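Local coordinates for protease Do-like 8, chloroplastic (Arabidopsis thaliana, PDB 4IC6), which is probably a chloroplast serine protease of the Deg/HtrA family, joining a trypsin-like barrel domain to a PDZ domain, at residues A[33-38]-A[157-162]; A[197-202]-A[217-222]; A[208-211]-A[215-218]. The protein carries 1 engineered substitution. One frame throughout, in Å; residues are numbered along the deposited sequence.

Interaction 1 of 3, residues A[33-38]-A[157-162]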
loop_
_atom_site.group_PDB
_atom_site.type_symbol
_atom_site.label_atom_id
_atom_site.label_comp_id
_atom_site.label_asym_id
_atom_site.label_seq_id
_atom_site.Cartn_x
_atom_site.Cartn_y
_atom_site.Cartn_z
ATOM N N GLN A 33 36.115 -9.379 17.950
ATOM C CA GLN A 33 37.486 -9.080 17.522
ATOM C C GLN A 33 37.595 -8.983 15.991
ATOM O O GLN A 33 38.240 -8.080 15.467
ATOM C CB GLN A 33 38.477 -10.109 18.086
ATOM N N LEU A 34 36.950 -9.898 15.274
ATOM C CA LEU A 34 36.911 -9.821 13.810
ATOM C C LEU A 34 36.331 -8.509 13.312
ATOM O O LEU A 34 36.863 -7.882 12.387
ATOM C CB LEU A 34 36.060 -10.945 13.234
ATOM C CG LEU A 34 36.793 -12.238 12.887
ATOM C CD1 LEU A 34 35.834 -13.151 12.132
ATOM C CD2 LEU A 34 38.046 -11.951 12.056
ATOM N N PHE A 35 35.223 -8.097 13.918
ATOM C CA PHE A 35 34.601 -6.827 13.563
ATOM C C PHE A 35 35.560 -5.662 13.775
ATOM O O PHE A 35 35.798 -4.877 12.865
ATOM C CB PHE A 35 33.331 -6.590 14.381
ATOM C CG PHE A 35 32.755 -5.210 14.209
ATOM C CD1 PHE A 35 31.992 -4.893 13.098
ATOM C CD2 PHE A 35 32.971 -4.235 15.164
ATOM C CE1 PHE A 35 31.449 -3.603 12.945
ATOM C CE2 PHE A 35 32.442 -2.952 15.018
ATOM C CZ PHE A 35 31.680 -2.639 13.908
ATOM N N GLU A 36 36.093 -5.536 14.983
ATOM C CA GLU A 36 36.957 -4.407 15.302
ATOM C C GLU A 36 38.146 -4.380 14.354
ATOM O O GLU A 36 38.508 -3.327 13.816
ATOM C CB GLU A 36 37.424 -4.485 16.749
ATOM N N LYS A 37 38.748 -5.549 14.154
ATOM C CA LYS A 37 39.890 -5.697 13.262
ATOM C C LYS A 37 39.553 -5.218 11.849
ATOM O O LYS A 37 40.375 -4.579 11.182
ATOM C CB LYS A 37 40.332 -7.162 13.243
ATOM C CG LYS A 37 41.442 -7.479 12.274
ATOM C CD LYS A 37 41.933 -8.911 12.475
ATOM C CE LYS A 37 43.041 -9.258 11.489
ATOM N NZ LYS A 37 42.590 -9.048 10.086
ATOM N N ASN A 38 38.334 -5.500 11.395
ATOM C CA ASN A 38 37.961 -5.191 10.010
ATOM C C ASN A 38 37.308 -3.830 9.760
ATOM O O ASN A 38 37.130 -3.420 8.609
ATOM C CB ASN A 38 37.137 -6.332 9.408
ATOM C CG ASN A 38 37.994 -7.539 9.094
ATOM O OD1 ASN A 38 38.671 -7.580 8.064
ATOM N ND2 ASN A 38 38.007 -8.511 10.000
ATOM N N LEU A 157 29.697 -12.536 8.469
ATOM C CA LEU A 157 29.475 -11.220 9.060
ATOM C C LEU A 157 29.419 -10.167 7.969
ATOM O O LEU A 157 30.299 -10.098 7.113
ATOM C CB LEU A 157 30.561 -10.831 10.080
ATOM C CG LEU A 157 31.608 -11.769 10.683
ATOM C CD1 LEU A 157 32.411 -10.987 11.736
ATOM C CD2 LEU A 157 31.029 -13.039 11.292
ATOM N N ALA A 158 28.380 -9.346 8.004
ATOM C CA ALA A 158 28.223 -8.269 7.040
ATOM C C ALA A 158 28.540 -6.953 7.758
ATOM O O ALA A 158 27.876 -6.606 8.746
ATOM C CB ALA A 158 26.787 -8.263 6.496
ATOM N N ILE A 159 29.567 -6.250 7.288
ATOM C CA ILE A 159 30.028 -5.025 7.934
ATOM C C ILE A 159 29.714 -3.844 7.017
ATOM O O ILE A 159 29.829 -3.945 5.796
ATOM C CB ILE A 159 31.547 -5.101 8.264
ATOM C CG1 ILE A 159 31.832 -6.326 9.139
ATOM C CG2 ILE A 159 32.045 -3.821 8.928
ATOM C CD1 ILE A 159 33.254 -6.424 9.669
ATOM N N GLY A 160 29.287 -2.734 7.611
ATOM C CA GLY A 160 29.068 -1.504 6.874
ATOM C C GLY A 160 29.696 -0.302 7.551
ATOM O O GLY A 160 30.011 -0.323 8.738
ATOM N N ASN A 161 29.894 0.755 6.779
ATOM C CA ASN A 161 30.295 2.047 7.317
ATOM C C ASN A 161 29.449 3.027 6.527
ATOM O O ASN A 161 29.924 3.645 5.576
ATOM C CB ASN A 161 31.789 2.259 7.088
ATOM C CG ASN A 161 32.275 3.636 7.518
ATOM O OD1 ASN A 161 31.510 4.471 8.024
ATOM N ND2 ASN A 161 33.570 3.877 7.322
ATOM N N PRO A 162 28.158 3.115 6.875
ATOM C CA PRO A 162 27.200 3.771 5.976
ATOM C C PRO A 162 27.235 5.295 6.017
ATOM O O PRO A 162 26.846 5.917 5.026
ATOM C CB PRO A 162 25.844 3.265 6.476
ATOM C CG PRO A 162 26.088 2.937 7.956
ATOM C CD PRO A 162 27.498 2.410 7.995
#

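Interaction 2 of 3, residues A[197-202]-A[217-222]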
loop_
_atom_site.group_PDB
_atom_site.type_symbol
_atom_site.label_atom_id
_atom_site.label_comp_id
_atom_site.label_asym_id
_atom_site.label_seq_id
_atom_site.Cartn_x
_atom_site.Cartn_y
_atom_site.Cartn_z
ATOM N N ALA A 197 22.143 -13.209 7.331
ATOM C CA ALA A 197 22.538 -11.918 7.915
ATOM C C ALA A 197 21.765 -10.813 7.208
ATOM O O ALA A 197 21.626 -10.832 5.988
ATOM C CB ALA A 197 24.064 -11.673 7.782
ATOM N N ALA A 198 21.265 -9.842 7.964
ATOM C CA ALA A 198 20.521 -8.756 7.360
ATOM C C ALA A 198 21.443 -7.940 6.446
ATOM O O ALA A 198 22.530 -7.499 6.852
ATOM C CB ALA A 198 19.924 -7.871 8.427
ATOM N N ILE A 199 21.001 -7.751 5.211
ATOM C CA ILE A 199 21.727 -6.925 4.256
ATOM C C ILE A 199 20.853 -5.727 4.000
ATOM O O ILE A 199 19.702 -5.872 3.599
ATOM C CB ILE A 199 21.987 -7.675 2.938
ATOM C CG1 ILE A 199 22.908 -8.898 3.198
ATOM C CG2 ILE A 199 22.557 -6.734 1.884
ATOM C CD1 ILE A 199 24.268 -8.550 3.864
ATOM N N ASN A 200 21.384 -4.529 4.224
ATOM C CA ASN A 200 20.539 -3.357 4.164
ATOM C C ASN A 200 21.343 -2.107 3.757
ATOM O O ASN A 200 22.535 -2.208 3.486
ATOM C CB ASN A 200 19.885 -3.183 5.540
ATOM C CG ASN A 200 20.905 -3.213 6.672
ATOM O OD1 ASN A 200 22.032 -2.745 6.500
ATOM N ND2 ASN A 200 20.515 -3.761 7.844
ATOM N N PRO A 201 20.697 -0.935 3.713
ATOM C CA PRO A 201 21.442 0.283 3.347
ATOM C C PRO A 201 22.613 0.552 4.284
ATOM O O PRO A 201 23.577 1.200 3.887
ATOM C CB PRO A 201 20.387 1.382 3.461
ATOM C CG PRO A 201 19.091 0.656 3.137
ATOM C CD PRO A 201 19.248 -0.680 3.828
ATOM N N GLY A 202 22.551 0.003 5.492
ATOM C CA GLY A 202 23.589 0.206 6.482
ATOM C C GLY A 202 24.828 -0.638 6.249
ATOM O O GLY A 202 25.831 -0.453 6.940
ATOM N N GLY A 217 32.390 -11.986 -0.042
ATOM C CA GLY A 217 31.491 -11.310 -0.959
ATOM C C GLY A 217 31.345 -9.836 -0.654
ATOM O O GLY A 217 31.877 -9.354 0.342
ATOM N N ILE A 218 30.639 -9.121 -1.524
ATOM C CA ILE A 218 30.246 -7.733 -1.274
ATOM C C ILE A 218 28.728 -7.647 -1.060
ATOM O O ILE A 218 27.953 -7.944 -1.981
ATOM C CB ILE A 218 30.590 -6.825 -2.455
ATOM C CG1 ILE A 218 32.113 -6.768 -2.668
ATOM C CG2 ILE A 218 30.027 -5.407 -2.231
ATOM C CD1 ILE A 218 32.870 -5.977 -1.613
ATOM N N ASN A 219 28.324 -7.227 0.142
ATOM C CA ASN A 219 26.907 -7.006 0.471
ATOM C C ASN A 219 26.214 -6.165 -0.602
ATOM O O ASN A 219 26.639 -5.036 -0.905
ATOM C CB ASN A 219 26.761 -6.304 1.836
ATOM C CG ASN A 219 27.623 -6.924 2.915
ATOM O OD1 ASN A 219 27.783 -8.131 2.965
ATOM N ND2 ASN A 219 28.185 -6.089 3.790
ATOM N N THR A 220 25.125 -6.687 -1.158
ATOM C CA THR A 220 24.515 -6.024 -2.293
ATOM C C THR A 220 23.020 -5.782 -2.145
ATOM O O THR A 220 22.235 -6.725 -2.000
ATOM C CB THR A 220 24.844 -6.795 -3.596
ATOM O OG1 THR A 220 26.275 -6.860 -3.729
ATOM C CG2 THR A 220 24.220 -6.121 -4.811
ATOM N N ALA A 221 22.630 -4.506 -2.213
ATOM C CA ALA A 221 21.233 -4.130 -2.058
ATOM C C ALA A 221 20.406 -4.689 -3.219
ATOM O O ALA A 221 20.864 -4.708 -4.363
ATOM C CB ALA A 221 21.094 -2.626 -1.994
ATOM N N ILE A 222 19.187 -5.141 -2.925
ATOM C CA ILE A 222 18.321 -5.721 -3.958
ATOM C C ILE A 222 16.934 -5.089 -3.946
ATOM O O ILE A 222 16.573 -4.379 -3.011
ATOM C CB ILE A 222 18.108 -7.233 -3.763
ATOM C CG1 ILE A 222 17.514 -7.488 -2.385
ATOM C CG2 ILE A 222 19.407 -8.020 -3.949
ATOM C CD1 ILE A 222 16.823 -8.856 -2.262
#

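Interaction 3 of 3, residues A[208-211]-A[215-218]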
loop_
_atom_site.group_PDB
_atom_site.type_symbol
_atom_site.label_atom_id
_atom_site.label_comp_id
_atom_site.label_asym_id
_atom_site.label_seq_id
_atom_site.Cartn_x
_atom_site.Cartn_y
_atom_site.Cartn_z
ATOM N N LEU A 208 31.071 -8.952 3.024
ATOM C CA LEU A 208 30.602 -10.118 3.742
ATOM C C LEU A 208 31.828 -10.944 4.097
ATOM O O LEU A 208 32.584 -11.330 3.206
ATOM C CB LEU A 208 29.669 -10.938 2.853
ATOM C CG LEU A 208 28.992 -12.112 3.560
ATOM C CD1 LEU A 208 28.036 -11.544 4.622
ATOM C CD2 LEU A 208 28.232 -12.985 2.564
ATOM N N LEU A 209 32.034 -11.228 5.385
ATOM C CA LEU A 209 33.219 -11.982 5.798
ATOM C C LEU A 209 32.874 -13.397 6.288
ATOM O O LEU A 209 31.776 -13.630 6.815
ATOM C CB LEU A 209 33.984 -11.235 6.896
ATOM C CG LEU A 209 34.418 -9.798 6.606
ATOM C CD1 LEU A 209 35.134 -9.263 7.836
ATOM C CD2 LEU A 209 35.343 -9.740 5.373
ATOM N N ASP A 210 33.800 -14.336 6.109
ATOM C CA ASP A 210 33.644 -15.649 6.749
ATOM C C ASP A 210 34.157 -15.612 8.198
ATOM O O ASP A 210 34.577 -14.550 8.701
ATOM C CB ASP A 210 34.279 -16.800 5.919
ATOM C CG ASP A 210 35.804 -16.692 5.789
ATOM O OD1 ASP A 210 36.439 -15.950 6.559
ATOM O OD2 ASP A 210 36.373 -17.390 4.922
ATOM N N SER A 211 34.106 -16.760 8.876
ATOM C CA SER A 211 34.497 -16.831 10.280
ATOM C C SER A 211 35.985 -16.584 10.473
ATOM O O SER A 211 36.438 -16.384 11.602
ATOM C CB SER A 211 34.113 -18.178 10.906
ATOM O OG SER A 211 34.735 -19.250 10.216
ATOM N N LEU A 215 37.265 -11.903 3.132
ATOM C CA LEU A 215 36.171 -11.440 2.293
ATOM C C LEU A 215 35.654 -12.574 1.410
ATOM O O LEU A 215 36.408 -13.156 0.624
ATOM C CB LEU A 215 36.612 -10.273 1.417
ATOM C CG LEU A 215 35.420 -9.641 0.709
ATOM C CD1 LEU A 215 35.477 -8.151 0.894
ATOM C CD2 LEU A 215 35.409 -10.006 -0.749
ATOM N N ILE A 216 34.367 -12.890 1.547
ATOM C CA ILE A 216 33.746 -13.886 0.692
ATOM C C ILE A 216 32.718 -13.261 -0.255
ATOM O O ILE A 216 32.242 -13.912 -1.176
ATOM C CB ILE A 216 33.111 -15.039 1.505
ATOM C CG1 ILE A 216 32.213 -14.461 2.608
ATOM C CG2 ILE A 216 34.225 -15.916 2.080
ATOM C CD1 ILE A 216 31.223 -15.439 3.176
ATOM N N GLY A 217 32.390 -11.986 -0.042
ATOM C CA GLY A 217 31.491 -11.310 -0.959
ATOM C C GLY A 217 31.345 -9.836 -0.654
ATOM O O GLY A 217 31.877 -9.354 0.342
ATOM N N ILE A 218 30.639 -9.121 -1.524
ATOM C CA ILE A 218 30.246 -7.733 -1.274
ATOM C C ILE A 218 28.728 -7.647 -1.060
ATOM O O ILE A 218 27.953 -7.944 -1.981
ATOM C CB ILE A 218 30.590 -6.825 -2.455
ATOM C CG1 ILE A 218 32.113 -6.768 -2.668
ATOM C CG2 ILE A 218 30.027 -5.407 -2.231
ATOM C CD1 ILE A 218 32.870 -5.977 -1.613
#

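Interaction 1 of 3, residues A[33-38]-A[157-162]
Ile159 on strand 157-160 reaches toward helix 33-38 and meets two of its residues at once, Phe35 and Asn38. From CB its side chain forks. The CG2 branch, anti to the backbone N, lies 4.1 Å from CE1 of Phe35. The other branch runs through CG1, anti to the carbonyl carbon (chi1 -57°), and out to CD1 in an extended chain; that methyl of Ile159 stands 4.0 Å from CD1 of Phe35 and 3.9 Å from CB of Asn38. One isoleucine thus meets the ring with both branches, approaching it obliquely, and fills the angle between Phe35 and Asn38 with its tip.

Two residues earlier on the strand, Leu157 meets Leu34. The two leucines cross at about a right angle, with CD1 of Leu157 3.9 Å from CB of Leu34. The amide of Asn38 turns back onto its own helix: ND2 gives a hydrogen bond of 2.7 Å to Leu34 O, fairly straight at 160° and nearly in the amide plane. Leu34 O also accepts the backbone N-H of Asn38 from the opposite face of its carbonyl plane, so two donors reach it; the ND2 bond holds the carboxamide turned back on the helix, and CB of Asn38 is the atom that meets the isoleucine.

Leu209 on strand 207-210 touches both Asn38 and Ile159, and Leu169 on strand 168-176 touches Phe35 and Leu157. Val152 of the second subunit packs on Phe35. The N-terminal helix 26-39 therefore lies against the outside of the second barrel, its local axis 10.0 Å from that of strand 157-160 and inclined to it by 34°.

Interaction 2 of 3, residues A[197-202]-A[217-222]
Ile199 points its side chain toward segment 217-222 and crosses that of Asn219 at about a right angle. Its CD1 methyl lies against the carboxamide, 3.7 Å from OD1 and 3.8 Å from CG of Asn219, with CB of Asn219 nearly as close. The other methyl, CG2 of Ile199, projects toward the main chain beyond and sits 3.9 Å from Thr220 O. CG2 stands anti to the backbone N, on the side of Thr220, while the bend at chi2 (-57°) brings CD1 round to the carboxamide, so that one methyl takes the amide and the other the backbone of Thr220. The contact is one of van der Waals packing; the polar end of Asn219 is held through ND2, which bonds to Asn203 O.

In this chymotrypsin-like double barrel, 197-202 belongs to the loop leading to the predicted charge-relay position 204, an alanine engineered into this structure, and Asn219 lies about 6 Å from Ala204, side chain to side chain. Thr220 turns away from Ile199: Thr220 OG1 donates to Ile218 O at 2.7 Å, standing above the carbonyl plane, and is also paired with Asn81 ND2. Its side chain packs beside Asp126, another predicted charge-relay residue. Ala158 of strand 155-160 touches both Ile199 and Asn219.

Interaction 3 of 3, residues A[208-211]-A[215-218]
Leu208 faces both Ile216 and Gly217 across a classic beta bulge in the hairpin of strands 207-210 and 215-219. Leu208 N bonds to Gly217 O at 2.8 Å. In return, Leu208 O takes Ile216 N at 2.9 Å, nearly along the C=O axis, and also accepts a weak, more bent bond from Gly217 N.

The packing round Ile216 is tight. CG1 of Ile216, set between the backbone N and the carbonyl carbon (chi1 50°), comes to 3.2 Å from Leu208 O and carries Ile216 CD1 on to CD2 of Leu208, 3.9 Å away, while CG2 turns to the carboxylate end of Asp210. An alanine in place of Ile216 would probably strip the CG1-CD1 arm from CD2 of Leu208 and the CG2 methyl from Asp210, opening a gap beside the bulge. On the face of Leu209 and Leu215, a non-hydrogen-bonded pair, the fit is looser side chain to side chain, 4.2 Å from CD2 of Leu209 to CB of Leu215.

Toward the turn, Asp210 uses OD1 to accept the backbone N-H groups of Lys212 and Asn214, and Ser211 bonds to Glu28 of the third subunit. The methyl CD2 of Leu209 lies closer to the opposing main chain than to its side chain, 3.6 Å from Leu215 CA.

Overall arrangement
All three contacts involve the second six-stranded barrel of the protease domain; interaction 1 brings helix 26-39 against it. Interaction 1 closes before interactions 2 and 3 open, and these last two end on the same strand, 215-219, sharing Gly217 and Ile218. Their centres form a compact triangle: 13 Å between 1 and 2, 10 Å between 1 and 3, 11 Å between 2 and 3. Strands 155-160 and 207-210 are neighbours, so interaction 1 passes into interaction 3 through Leu157 and Leu209, while Pro162 packs against Gly202 of interaction 2. The helix, the barrel wall and the loop near the predicted active-site residues are thus linked through shared neighbours.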